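HTH-type transcriptional regulator PrpR (Mycobacterium tuberculosis, PDB 6D2S) regulates transcription of the enzymes that break down short-chain fatty acids through the glyoxylate and methylcitrate cycles, and is needed for using propionate derived from cholesterol. Local coordinates at residues S54-D59 and T73-V78; A65-H70 and A92-L97; D236-F241 and G266-H271. All coordinates share one frame; numbering follows the deposited sequence. Where two conformers were deposited one is given.

How the interactions relate
Interactions 1 and 2 meet in one small mixed sheet within the IrrE N-terminal-like domain, their centres about 9 Å apart. Interaction 1 pairs its strands 54-58 and 75-79 at the surface, by the backbone bonds of a parallel pair and one salt bridge. Interaction 2, more enclosed, lays the next strand, 67-70, against helix 84-99 through side chains alone; Leu-76 of interaction 1 touches Arg-67, Tyr-69 and Gln-94 there. Interaction 3 lies on the opposite side of the chain's centre, its centre about 45 Å and 38 Å from those of interactions 1 and 2, in the C-terminal regulator domain. Its strands are antiparallel and its salt bridge is two-pronged, set at a strand end among waters.

Interaction 1: S54-D59 and T73-V78; sequences SVVIDD and TKVLRV
The carboxylate oxygen OD2 of Asp-58 takes the N-H of Arg-77 NE at 2.7 Å, a salt bridge between the strands. OD2 offers its anti lone pair; the carboxylate and guanidinium planes stand 72° apart, and NE alone makes the bond to OD2, which lies 23° out of the guanidinium plane. A bend at chi3 of Arg-77 (63°) turns NE toward Asp-58, while NH1 is bonded to His-70 NE2. Nearer the backbone, the Arg-77 chain runs beside Val-56 in one of that residue's two conformers.

Strand 54-58 is an outermost strand of a three-stranded mixed sheet, 75-79 the middle one, with 67-70 antiparallel on its far side. Leu-76 N gives to Ser-54 O (2.8 Å) and Val-56 N to Leu-76 O (2.9 Å). The same alternation carries on to Asp-58 N, which binds Val-78 O at 2.8 Å. On the face bearing Val-55, Ile-57, Leu-76 and Val-78, Ile-57 CD1 comes 3.9 Å from Val-78 CB and Val-55 CG1 meets Val-78 CG2; Ile-91 of helix 84-99 touches both valines.

The chemistry divides by face: aliphatic side chains turn to the helices, whereas the other face ends in a charged pair whose arginine, shared with His-70, ties all three strands together.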
ATOM      1  N   SER A  54       5.346   4.350  23.903  1.00 16.00           N
ATOM      2  CA  SER A  54       4.756   5.681  23.853  1.00 16.34           C
ATOM      3  C   SER A  54       5.006   6.286  22.474  1.00 17.28           C
ATOM      4  O   SER A  54       6.162   6.421  22.054  1.00 19.09           O
ATOM      5  CB  SER A  54       5.352   6.578  24.940  1.00 23.56           C
ATOM      6  OG  SER A  54       4.975   6.137  26.238  1.00 27.34           O
ATOM      7  N   VAL A  55       3.939   6.661  21.792  1.00 14.24           N
ATOM      8  CA  VAL A  55       4.039   7.325  20.494  1.00 14.83           C
ATOM      9  C   VAL A  55       3.998   8.825  20.734  1.00 18.46           C
ATOM     10  O   VAL A  55       3.131   9.323  21.470  1.00 16.09           O
ATOM     11  CB  VAL A  55       2.900   6.891  19.553  1.00 19.09           C
ATOM     12  CG1 VAL A  55       2.925   7.725  18.273  1.00 20.97           C
ATOM     13  CG2 VAL A  55       2.985   5.402  19.242  1.00 17.97           C
ATOM     14  N   VAL A  56       4.947   9.548  20.146  1.00 16.04           N
ATOM     15  CA  VAL A  56       5.011  10.997  20.264  0.51 17.83           C
ATOM     16  C   VAL A  56       5.210  11.588  18.875  1.00 18.99           C
ATOM     17  O   VAL A  56       5.994  11.070  18.073  1.00 18.08           O
ATOM     18  CB  VAL A  56       6.135  11.442  21.221  0.51 22.12           C
ATOM     19  CG1 VAL A  56       7.469  10.884  20.769  0.51 23.17           C
ATOM     20  CG2 VAL A  56       6.181  12.954  21.326  0.51 22.53           C
ATOM     21  N   ILE A  57       4.488  12.657  18.584  1.00 18.10           N
ATOM     22  CA  ILE A  57       4.636  13.360  17.319  1.00 17.01           C
ATOM     23  C   ILE A  57       5.775  14.357  17.483  1.00 17.86           C
ATOM     24  O   ILE A  57       5.815  15.100  18.469  1.00 21.76           O
ATOM     25  CB  ILE A  57       3.329  14.069  16.930  1.00 20.55           C
ATOM     26  CG1 ILE A  57       2.164  13.073  16.879  1.00 20.51           C
ATOM     27  CG2 ILE A  57       3.497  14.838  15.615  1.00 24.14           C
ATOM     28  CD1 ILE A  57       2.395  11.848  15.992  1.00 20.88           C
ATOM     29  N   ASP A  58       6.707  14.390  16.531  1.00 15.65           N
ATOM     30  CA  ASP A  58       7.912  15.187  16.758  1.00 16.24           C
ATOM     31  C   ASP A  58       8.420  15.806  15.462  1.00 15.80           C
ATOM     32  O   ASP A  58       8.157  15.309  14.365  1.00 18.53           O
ATOM     33  CB  ASP A  58       9.022  14.329  17.387  1.00 18.92           C
ATOM     34  CG  ASP A  58       9.909  15.112  18.331  1.00 32.49           C
ATOM     35  OD1 ASP A  58       9.648  16.315  18.560  1.00 30.23           O
ATOM     36  OD2 ASP A  58      10.874  14.511  18.857  1.00 34.09           O
ATOM     37  N   ASP A  59       9.138  16.908  15.606  0.54 16.71           N
ATOM     38  CA  ASP A  59       9.884  17.473  14.501  0.54 22.59           C
ATOM     39  C   ASP A  59      11.360  17.132  14.690  0.54 21.10           C
ATOM     40  O   ASP A  59      11.742  16.473  15.660  0.54 21.93           O
ATOM     41  CB  ASP A  59       9.634  18.979  14.385  0.54 22.24           C
ATOM     42  CG  ASP A  59       9.962  19.736  15.656  0.54 24.73           C
ATOM     43  OD1 ASP A  59       9.918  19.144  16.754  0.54 25.97           O
ATOM     44  OD2 ASP A  59      10.264  20.943  15.553  0.54 26.15           O
ATOM     45  N   THR A  73      13.976   3.165  25.688  1.00 23.38           N
ATOM     46  CA  THR A  73      12.907   3.681  26.535  1.00 22.70           C
ATOM     47  C   THR A  73      11.530   3.450  25.909  1.00 24.50           C
ATOM     48  O   THR A  73      10.528   3.957  26.426  1.00 30.89           O
ATOM     49  CB  THR A  73      13.134   5.175  26.812  1.00 36.85           C
ATOM     50  OG1 THR A  73      12.102   5.675  27.671  1.00 49.62           O
ATOM     51  CG2 THR A  73      13.130   5.969  25.512  1.00 31.55           C
ATOM     52  N   LYS A  74      11.463   2.706  24.805  1.00 24.35           N
ATOM     53  CA  LYS A  74      10.207   2.313  24.155  1.00 23.31           C
ATOM     54  C   LYS A  74       9.369   3.535  23.770  1.00 25.66           C
ATOM     55  O   LYS A  74       8.201   3.673  24.137  1.00 23.36           O
ATOM     56  CB  LYS A  74       9.408   1.354  25.047  1.00 25.58           C
ATOM     57  CG  LYS A  74      10.150   0.057  25.358  1.00 33.19           C
ATOM     58  CD  LYS A  74       9.210  -1.010  25.895  1.00 42.13           C
ATOM     59  CE  LYS A  74       8.502  -0.543  27.153  1.00 44.32           C
ATOM     60  NZ  LYS A  74       7.518  -1.555  27.630  1.00 49.35           N
ATOM     61  N   VAL A  75       9.993   4.427  23.011  1.00 20.91           N
ATOM     62  CA  VAL A  75       9.327   5.612  22.479  1.00 16.34           C
ATOM     63  C   VAL A  75       9.404   5.559  20.967  1.00 14.70           C
ATOM     64  O   VAL A  75      10.482   5.342  20.408  1.00 16.85           O
ATOM     65  CB  VAL A  75       9.969   6.913  23.000  1.00 16.38           C
ATOM     66  CG1 VAL A  75       9.474   8.113  22.172  1.00 15.87           C
ATOM     67  CG2 VAL A  75       9.652   7.111  24.471  1.00 19.33           C
ATOM     68  N   LEU A  76       8.271   5.793  20.298  1.00 13.27           N
ATOM     69  CA  LEU A  76       8.248   5.900  18.844  1.00 14.73           C
ATOM     70  C   LEU A  76       7.942   7.349  18.492  1.00 16.04           C
ATOM     71  O   LEU A  76       6.845   7.840  18.778  1.00 14.44           O
ATOM     72  CB  LEU A  76       7.206   4.973  18.220  1.00 13.07           C
ATOM     73  CG  LEU A  76       7.077   5.136  16.699  1.00 16.64           C
ATOM     74  CD1 LEU A  76       8.360   4.698  15.994  1.00 15.48           C
ATOM     75  CD2 LEU A  76       5.880   4.353  16.164  1.00 15.03           C
ATOM     76  N   ARG A  77       8.909   8.030  17.881  1.00 13.10           N
ATOM     77  CA  ARG A  77       8.690   9.375  17.364  1.00 13.32           C
ATOM     78  C   ARG A  77       8.198   9.301  15.924  1.00 18.07           C
ATOM     79  O   ARG A  77       8.735   8.541  15.113  1.00 17.71           O
ATOM     80  CB  ARG A  77       9.979  10.194  17.456  1.00 14.06           C
ATOM     81  CG  ARG A  77      10.312  10.558  18.887  1.00 14.75           C
ATOM     82  CD  ARG A  77      11.771  10.951  19.024  1.00 20.71           C
ATOM     83  NE  ARG A  77      12.092  12.142  18.244  1.00 22.68           N
ATOM     84  CZ  ARG A  77      13.256  12.335  17.631  1.00 25.36           C
ATOM     85  NH1 ARG A  77      14.205  11.404  17.688  1.00 20.36           N
ATOM     86  NH2 ARG A  77      13.475  13.455  16.953  1.00 24.20           N
ATOM     87  N   VAL A  78       7.168  10.076  15.619  1.00 13.87           N
ATOM     88  CA  VAL A  78       6.518  10.062  14.320  1.00 13.51           C
ATOM     89  C   VAL A  78       6.515  11.492  13.807  1.00 15.70           C
ATOM     90  O   VAL A  78       6.210  12.422  14.561  1.00 14.53           O
ATOM     91  CB  VAL A  78       5.086   9.495  14.405  1.00 15.79           C
ATOM     92  CG1 VAL A  78       4.384   9.586  13.046  1.00 14.82           C
ATOM     93  CG2 VAL A  78       5.120   8.055  14.915  1.00 15.25           C
TER
HETATM   94  O   HOH W   1       7.336   3.954  26.751  1.00 33.12           O

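Interaction 2: A65-H70 and A92-L97; sequences AKRRYH and ATQLAL
Strand 67-70 runs at 37° to helix 92-97, with 10.4 Å between their axes, a spacing bridged by side chains. The nearest backbones are those of Tyr-69 and Gln-94, whose CA atoms, Tyr-69 CA and Gln-94 CA, are 7.8 Å apart. Both residues send CB toward the other segment, as do Arg-67, Thr-93 and Leu-97.

The amide of Gln-94 stacks on the Tyr-69 ring, the two planes 18° apart. It overlaps the CG and CD2 side of the ring, and its carbon CD lies 3.7 Å from Tyr-69 CG. Tyr-69 meets it with CG anti to the backbone N (chi1 -176°), which carries the ring out toward the helix.

Arg-67, extended from CG to NE, reaches past the same amide to Thr-93 and Leu-97. The methyl CG2 of Thr-93 sits over one guanidinium face, 3.6 Å from Arg-67 NH2, and Leu-97 CD1 approaches the same nitrogen, Arg-67 NH2, at 3.8 Å. Arg-67 NH1 is hydrogen-bonded to Gln-90 OE1, one turn earlier on the helix, and Thr-93 OG1 to the carbonyl of Phe-89.

Flat groups thus meet here through their faces: amide against ring and methyl against guanidinium join the helix to the sheet face that carries Leu-76, while the Gln-90 bond fixes the arginine's far end.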
ATOM      1  N   ALA A  65      13.462  11.537   8.487  1.00 43.22           N
ATOM      2  CA  ALA A  65      12.742  10.275   8.478  1.00 36.63           C
ATOM      3  C   ALA A  65      11.277  10.504   8.851  1.00 29.90           C
ATOM      4  O   ALA A  65      10.909  11.540   9.411  1.00 26.56           O
ATOM      5  CB  ALA A  65      13.393   9.290   9.446  1.00 33.89           C
ATOM      6  N   LYS A  66      10.427   9.519   8.530  1.00 21.38           N
ATOM      7  CA  LYS A  66       9.034   9.598   8.965  1.00 18.12           C
ATOM      8  C   LYS A  66       8.834   9.061  10.376  1.00 15.73           C
ATOM      9  O   LYS A  66       7.798   9.340  10.991  1.00 16.49           O
ATOM     10  CB  LYS A  66       8.107   8.852   7.996  1.00 17.24           C
ATOM     11  CG  LYS A  66       8.036   9.463   6.600  1.00 23.27           C
ATOM     12  CD  LYS A  66       6.996   8.755   5.737  1.00 25.58           C
ATOM     13  CE  LYS A  66       6.885   9.395   4.352  1.00 32.48           C
ATOM     14  NZ  LYS A  66       5.699   8.872   3.599  1.00 31.36           N
ATOM     15  N   ARG A  67       9.790   8.298  10.899  1.00 14.39           N
ATOM     16  CA  ARG A  67       9.701   7.805  12.261  1.00 15.70           C
ATOM     17  C   ARG A  67      11.098   7.469  12.759  1.00 17.76           C
ATOM     18  O   ARG A  67      12.037   7.302  11.974  1.00 19.97           O
ATOM     19  CB  ARG A  67       8.782   6.578  12.364  1.00 13.22           C
ATOM     20  CG  ARG A  67       9.420   5.300  11.817  1.00 16.19           C
ATOM     21  CD  ARG A  67       8.492   4.080  11.926  1.00 16.70           C
ATOM     22  NE  ARG A  67       9.195   2.900  11.436  1.00 18.88           N
ATOM     23  CZ  ARG A  67       9.226   2.517  10.162  1.00 20.88           C
ATOM     24  NH1 ARG A  67       8.575   3.207   9.227  1.00 20.24           N
ATOM     25  NH2 ARG A  67       9.915   1.436   9.820  1.00 26.12           N
ATOM     26  N   ARG A  68      11.221   7.393  14.082  0.52 17.08           N
ATOM     27  CA  ARG A  68      12.439   6.919  14.733  0.52 17.26           C
ATOM     28  C   ARG A  68      12.017   6.202  16.003  0.52 17.97           C
ATOM     29  O   ARG A  68      11.382   6.807  16.872  0.52 18.12           O
ATOM     30  CB  ARG A  68      13.403   8.071  15.057  0.52 18.74           C
ATOM     31  CG  ARG A  68      14.763   7.625  15.609  0.52 23.78           C
ATOM     32  CD  ARG A  68      15.560   6.869  14.557  0.52 25.54           C
ATOM     33  NE  ARG A  68      16.776   6.253  15.085  0.52 28.31           N
ATOM     34  CZ  ARG A  68      17.999   6.742  14.907  0.52 25.40           C
ATOM     35  NH1 ARG A  68      18.180   7.860  14.215  0.52 24.69           N
ATOM     36  NH2 ARG A  68      19.044   6.111  15.415  0.52 27.39           N
ATOM     37  N   TYR A  69      12.351   4.919  16.106  1.00 17.94           N
ATOM     38  CA  TYR A  69      12.038   4.149  17.292  1.00 15.41           C
ATOM     39  C   TYR A  69      13.214   4.219  18.260  1.00 20.61           C
ATOM     40  O   TYR A  69      14.370   4.064  17.854  1.00 24.47           O
ATOM     41  CB  TYR A  69      11.711   2.702  16.921  1.00 19.66           C
ATOM     42  CG  TYR A  69      11.279   1.886  18.110  1.00 23.25           C
ATOM     43  CD1 TYR A  69      10.238   2.319  18.920  1.00 21.39           C
ATOM     44  CD2 TYR A  69      11.904   0.683  18.422  1.00 22.58           C
ATOM     45  CE1 TYR A  69       9.834   1.593  20.010  1.00 23.93           C
ATOM     46  CE2 TYR A  69      11.500  -0.056  19.514  1.00 22.97           C
ATOM     47  CZ  TYR A  69      10.465   0.403  20.301  1.00 25.36           C
ATOM     48  OH  TYR A  69      10.059  -0.315  21.397  1.00 28.31           O
ATOM     49  N   HIS A  70      12.913   4.481  19.532  1.00 19.73           N
ATOM     50  CA  HIS A  70      13.893   4.546  20.613  1.00 21.96           C
ATOM     51  C   HIS A  70      13.705   3.307  21.485  1.00 22.96           C
ATOM     52  O   HIS A  70      12.958   3.339  22.476  1.00 20.96           O
ATOM     53  CB  HIS A  70      13.719   5.833  21.429  1.00 16.41           C
ATOM     54  CG  HIS A  70      14.064   7.084  20.674  1.00 16.59           C
ATOM     55  ND1 HIS A  70      15.135   7.886  21.011  1.00 16.88           N
ATOM     56  CD2 HIS A  70      13.479   7.672  19.603  1.00 21.29           C
ATOM     57  CE1 HIS A  70      15.197   8.911  20.179  1.00 16.84           C
ATOM     58  NE2 HIS A  70      14.205   8.803  19.312  1.00 16.59           N
ATOM     59  N   ALA A  92       1.620   1.722  12.762  1.00  9.57           N
ATOM     60  CA  ALA A  92       1.289   0.330  12.492  1.00 10.79           C
ATOM     61  C   ALA A  92       2.479  -0.423  11.912  1.00 11.17           C
ATOM     62  O   ALA A  92       2.627  -1.627  12.159  1.00 11.79           O
ATOM     63  CB  ALA A  92       0.077   0.258  11.543  1.00 11.46           C
ATOM     64  N   THR A  93       3.343   0.267  11.165  1.00  9.31           N
ATOM     65  CA  THR A  93       4.575  -0.363  10.698  1.00 14.07           C
ATOM     66  C   THR A  93       5.444  -0.775  11.877  1.00 16.50           C
ATOM     67  O   THR A  93       5.921  -1.913  11.940  1.00 14.14           O
ATOM     68  CB  THR A  93       5.337   0.569   9.753  1.00 14.68           C
ATOM     69  OG1 THR A  93       4.561   0.784   8.570  1.00 12.80           O
ATOM     70  CG2 THR A  93       6.680  -0.068   9.336  1.00 17.03           C
ATOM     71  N   GLN A  94       5.612   0.125  12.859  1.00 12.80           N
ATOM     72  CA  GLN A  94       6.386  -0.224  14.050  1.00 13.94           C
ATOM     73  C   GLN A  94       5.697  -1.314  14.864  1.00 13.30           C
ATOM     74  O   GLN A  94       6.369  -2.172  15.453  1.00 15.59           O
ATOM     75  CB  GLN A  94       6.622   1.020  14.916  1.00 18.43           C
ATOM     76  CG  GLN A  94       7.658   0.800  16.015  1.00 19.14           C
ATOM     77  CD  GLN A  94       9.030   0.538  15.435  1.00 21.70           C
ATOM     78  OE1 GLN A  94       9.764  -0.352  15.888  1.00 26.97           O
ATOM     79  NE2 GLN A  94       9.389   1.316  14.420  1.00 13.97           N
ATOM     80  N   LEU A  95       4.358  -1.304  14.905  1.00 11.41           N
ATOM     81  CA  LEU A  95       3.623  -2.360  15.598  1.00 11.35           C
ATOM     82  C   LEU A  95       3.957  -3.727  15.012  1.00 15.41           C
ATOM     83  O   LEU A  95       4.146  -4.706  15.749  1.00 17.29           O
ATOM     84  CB  LEU A  95       2.115  -2.097  15.507  1.00 12.00           C
ATOM     85  CG  LEU A  95       1.144  -3.252  15.823  1.00 22.33           C
ATOM     86  CD1 LEU A  95       1.398  -3.856  17.175  1.00 32.29           C
ATOM     87  CD2 LEU A  95      -0.316  -2.772  15.719  1.00 26.32           C
ATOM     88  N   ALA A  96       4.057  -3.807  13.688  1.00 14.50           N
ATOM     89  CA  ALA A  96       4.463  -5.062  13.061  1.00 13.29           C
ATOM     90  C   ALA A  96       5.882  -5.435  13.453  1.00 14.84           C
ATOM     91  O   ALA A  96       6.159  -6.590  13.781  1.00 16.34           O
ATOM     92  CB  ALA A  96       4.351  -4.961  11.537  1.00 13.30           C
ATOM     93  N   LEU A  97       6.803  -4.474  13.392  1.00 13.75           N
ATOM     94  CA  LEU A  97       8.194  -4.769  13.717  1.00 15.69           C
ATOM     95  C   LEU A  97       8.357  -5.274  15.149  1.00 24.25           C
ATOM     96  O   LEU A  97       9.212  -6.133  15.402  1.00 26.51           O
ATOM     97  CB  LEU A  97       9.050  -3.521  13.468  1.00 13.42           C
ATOM     98  CG  LEU A  97       9.158  -3.122  11.988  1.00 18.44           C
ATOM     99  CD1 LEU A  97       9.892  -1.782  11.805  1.00 22.34           C
ATOM    100  CD2 LEU A  97       9.835  -4.219  11.173  1.00 18.59           C
TER

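Interaction 3: D236-F241 and G266-H271; sequences DGRSYF and GCDLAH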
ATOM      1  N   ASP A 236      -0.106 -10.118 -23.441  1.00 40.53           N
ATOM      2  CA  ASP A 236      -0.918 -11.319 -23.607  1.00 38.57           C
ATOM      3  C   ASP A 236      -1.971 -11.173 -24.698  1.00 36.44           C
ATOM      4  O   ASP A 236      -2.689 -12.135 -24.983  1.00 35.17           O
ATOM      5  CB  ASP A 236      -1.592 -11.694 -22.278  1.00 39.07           C
ATOM      6  CG  ASP A 236      -2.458 -10.576 -21.716  1.00 40.81           C
ATOM      7  OD1 ASP A 236      -2.487  -9.472 -22.303  1.00 39.84           O
ATOM      8  OD2 ASP A 236      -3.117 -10.805 -20.678  1.00 43.01           O
ATOM      9  N   GLY A 237      -2.074 -10.007 -25.324  1.00 36.26           N
ATOM     10  CA  GLY A 237      -3.101  -9.775 -26.314  1.00 40.10           C
ATOM     11  C   GLY A 237      -4.429  -9.314 -25.754  1.00 42.91           C
ATOM     12  O   GLY A 237      -5.362  -9.080 -26.529  1.00 38.35           O
ATOM     13  N   ARG A 238      -4.553  -9.171 -24.438  1.00 30.68           N
ATOM     14  CA  ARG A 238      -5.785  -8.665 -23.855  1.00 29.94           C
ATOM     15  C   ARG A 238      -5.648  -7.180 -23.557  1.00 31.86           C
ATOM     16  O   ARG A 238      -4.544  -6.667 -23.356  1.00 31.82           O
ATOM     17  CB  ARG A 238      -6.145  -9.443 -22.588  1.00 31.82           C
ATOM     18  CG  ARG A 238      -6.354 -10.931 -22.871  1.00 32.63           C
ATOM     19  CD  ARG A 238      -6.939 -11.653 -21.692  1.00 35.42           C
ATOM     20  NE  ARG A 238      -8.225 -11.093 -21.295  1.00 35.29           N
ATOM     21  CZ  ARG A 238      -9.401 -11.506 -21.758  1.00 37.84           C
ATOM     22  NH1 ARG A 238      -9.458 -12.491 -22.647  1.00 37.46           N
ATOM     23  NH2 ARG A 238     -10.519 -10.938 -21.325  1.00 32.90           N
ATOM     24  N   SER A 239      -6.786  -6.491 -23.550  1.00 26.79           N
ATOM     25  CA  SER A 239      -6.821  -5.069 -23.258  1.00 25.70           C
ATOM     26  C   SER A 239      -6.990  -4.848 -21.764  1.00 24.13           C
ATOM     27  O   SER A 239      -7.741  -5.567 -21.101  1.00 23.65           O
ATOM     28  CB  SER A 239      -7.958  -4.380 -24.010  1.00 25.71           C
ATOM     29  OG  SER A 239      -7.791  -4.536 -25.415  1.00 27.30           O
ATOM     30  N   TYR A 240      -6.294  -3.838 -21.252  1.00 23.51           N
ATOM     31  CA  TYR A 240      -6.354  -3.467 -19.848  1.00 24.41           C
ATOM     32  C   TYR A 240      -6.859  -2.041 -19.733  1.00 23.27           C
ATOM     33  O   TYR A 240      -6.520  -1.183 -20.553  1.00 25.16           O
ATOM     34  CB  TYR A 240      -4.988  -3.616 -19.178  1.00 24.56           C
ATOM     35  CG  TYR A 240      -4.616  -5.067 -18.978  1.00 32.34           C
ATOM     36  CD1 TYR A 240      -4.659  -5.659 -17.716  1.00 29.00           C
ATOM     37  CD2 TYR A 240      -4.266  -5.857 -20.062  1.00 39.50           C
ATOM     38  CE1 TYR A 240      -4.337  -7.003 -17.553  1.00 30.71           C
ATOM     39  CE2 TYR A 240      -3.942  -7.190 -19.909  1.00 40.52           C
ATOM     40  CZ  TYR A 240      -3.978  -7.759 -18.660  1.00 38.84           C
ATOM     41  OH  TYR A 240      -3.651  -9.096 -18.538  1.00 39.77           O
ATOM     42  N   PHE A 241      -7.698  -1.810 -18.728  1.00 20.84           N
ATOM     43  CA  PHE A 241      -8.161  -0.475 -18.396  1.00 20.78           C
ATOM     44  C   PHE A 241      -7.259   0.082 -17.301  1.00 23.36           C
ATOM     45  O   PHE A 241      -7.068  -0.560 -16.262  1.00 22.61           O
ATOM     46  CB  PHE A 241      -9.623  -0.504 -17.944  1.00 22.04           C
ATOM     47  CG  PHE A 241     -10.249   0.856 -17.861  1.00 26.13           C
ATOM     48  CD1 PHE A 241     -11.138   1.283 -18.829  1.00 23.88           C
ATOM     49  CD2 PHE A 241      -9.922   1.724 -16.834  1.00 27.09           C
ATOM     50  CE1 PHE A 241     -11.706   2.539 -18.769  1.00 24.31           C
ATOM     51  CE2 PHE A 241     -10.486   2.986 -16.774  1.00 23.41           C
ATOM     52  CZ  PHE A 241     -11.380   3.390 -17.729  1.00 21.79           C
ATOM     53  N   GLY A 266      -4.011  -1.188 -13.410  1.00 21.87           N
ATOM     54  CA  GLY A 266      -4.610  -1.708 -14.630  1.00 21.94           C
ATOM     55  C   GLY A 266      -5.299  -3.025 -14.356  1.00 22.78           C
ATOM     56  O   GLY A 266      -4.771  -3.878 -13.642  1.00 19.08           O
ATOM     57  N   CYS A 267      -6.493  -3.182 -14.918  1.00 18.80           N
ATOM     58  CA  CYS A 267      -7.217  -4.442 -14.799  1.00 22.07           C
ATOM     59  C   CYS A 267      -7.702  -4.880 -16.169  1.00 25.31           C
ATOM     60  O   CYS A 267      -7.862  -4.068 -17.085  1.00 28.29           O
ATOM     61  CB  CYS A 267      -8.412  -4.351 -13.832  1.00 22.61           C
ATOM     62  SG  CYS A 267      -9.771  -3.257 -14.334  1.00 23.13           S
ATOM     63  N   ASP A 268      -7.928  -6.185 -16.299  1.00 20.92           N
ATOM     64  CA  ASP A 268      -8.441  -6.706 -17.560  1.00 25.67           C
ATOM     65  C   ASP A 268      -9.684  -5.932 -17.957  1.00 26.58           C
ATOM     66  O   ASP A 268     -10.546  -5.627 -17.128  1.00 21.93           O
ATOM     67  CB  ASP A 268      -8.780  -8.191 -17.444  1.00 22.17           C
ATOM     68  CG  ASP A 268      -8.904  -8.870 -18.807  1.00 28.72           C
ATOM     69  OD1 ASP A 268      -7.935  -9.533 -19.237  1.00 30.61           O
ATOM     70  OD2 ASP A 268      -9.969  -8.737 -19.448  1.00 29.04           O
ATOM     71  N   LEU A 269      -9.785  -5.616 -19.243  1.00 30.83           N
ATOM     72  CA  LEU A 269     -10.972  -4.912 -19.691  1.00 29.45           C
ATOM     73  C   LEU A 269     -12.242  -5.633 -19.259  1.00 21.70           C
ATOM     74  O   LEU A 269     -13.266  -4.989 -19.020  1.00 33.67           O
ATOM     75  CB  LEU A 269     -10.919  -4.731 -21.212  1.00 33.33           C
ATOM     76  CG  LEU A 269     -11.815  -3.642 -21.772  1.00 26.45           C
ATOM     77  CD1 LEU A 269     -11.543  -2.310 -21.112  1.00 21.72           C
ATOM     78  CD2 LEU A 269     -11.646  -3.565 -23.295  1.00 26.68           C
ATOM     79  N   ALA A 270     -12.192  -6.964 -19.110  1.00 29.06           N
ATOM     80  CA  ALA A 270     -13.360  -7.740 -18.705  1.00 24.33           C
ATOM     81  C   ALA A 270     -13.771  -7.528 -17.248  1.00 29.09           C
ATOM     82  O   ALA A 270     -14.856  -7.976 -16.862  1.00 27.54           O
ATOM     83  CB  ALA A 270     -13.108  -9.230 -18.944  1.00 34.09           C
ATOM     84  N   HIS A 271     -12.942  -6.882 -16.427  1.00 24.33           N
ATOM     85  CA  HIS A 271     -13.342  -6.503 -15.080  1.00 27.00           C
ATOM     86  C   HIS A 271     -13.739  -5.039 -14.967  1.00 27.01           C
ATOM     87  O   HIS A 271     -14.254  -4.634 -13.917  1.00 25.59           O
ATOM     88  CB  HIS A 271     -12.207  -6.765 -14.077  1.00 28.18           C
ATOM     89  CG  HIS A 271     -11.865  -8.212 -13.919  1.00 31.02           C
ATOM     90  ND1 HIS A 271     -12.687  -9.101 -13.261  1.00 36.98           N
ATOM     91  CD2 HIS A 271     -10.789  -8.925 -14.327  1.00 31.98           C
ATOM     92  CE1 HIS A 271     -12.133 -10.301 -13.274  1.00 33.76           C
ATOM     93  NE2 HIS A 271     -10.982 -10.221 -13.916  1.00 35.43           N
TER
HETATM   94  O   HOH W   2      -9.468  -7.788 -22.428  1.00 30.81           O
HETATM   95  O   HOH W   3      -5.888 -10.583 -17.529  1.00 23.22           O
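Arg-238 grips Asp-268 side-on with two nitrogens: NE reaches OD1 at 2.6 Å and NH2 reaches OD2 at 2.9 Å. The two flat groups are nearly coplanar, 27° apart, and OD1 uses its syn lone pair. OD2 keeps its anti lone pair for Ala-270 N (2.9 Å), closing an Asx turn at the start of the 3-10 segment. One water joins OD1 to Tyr-240 OH and another joins OD2 to the carbonyl of Ser-239.

Tyr-240 OH also donates to Asp-236 OD2 at 2.8 Å, while Asp-236 OD1 accepts from Arg-238 N, a second Asx turn. The Tyr-240 ring carries Asp-268 CA over one face.

Behind this network the strands pair antiparallel. Phe-241 N gives to Cys-267 O (2.8 Å), and Phe-241 O accepts from Cys-267 N (3.0 Å). Leu-269 N then gives to Ser-239 O, and the Leu-269 side chain packs on Ser-239, Leu-269 CD2 to Ser-239 CB 3.8 Å.

Both carboxylates therefore serve a turn and a side chain at once. The guanidinium probably balances the charge of Asp-268, whose OD1 is 5.2 Å from Asp-236 OD2, and these polar groups gather where strand 239-247 begins and strand 261-268 ends in the five-stranded antiparallel sheet.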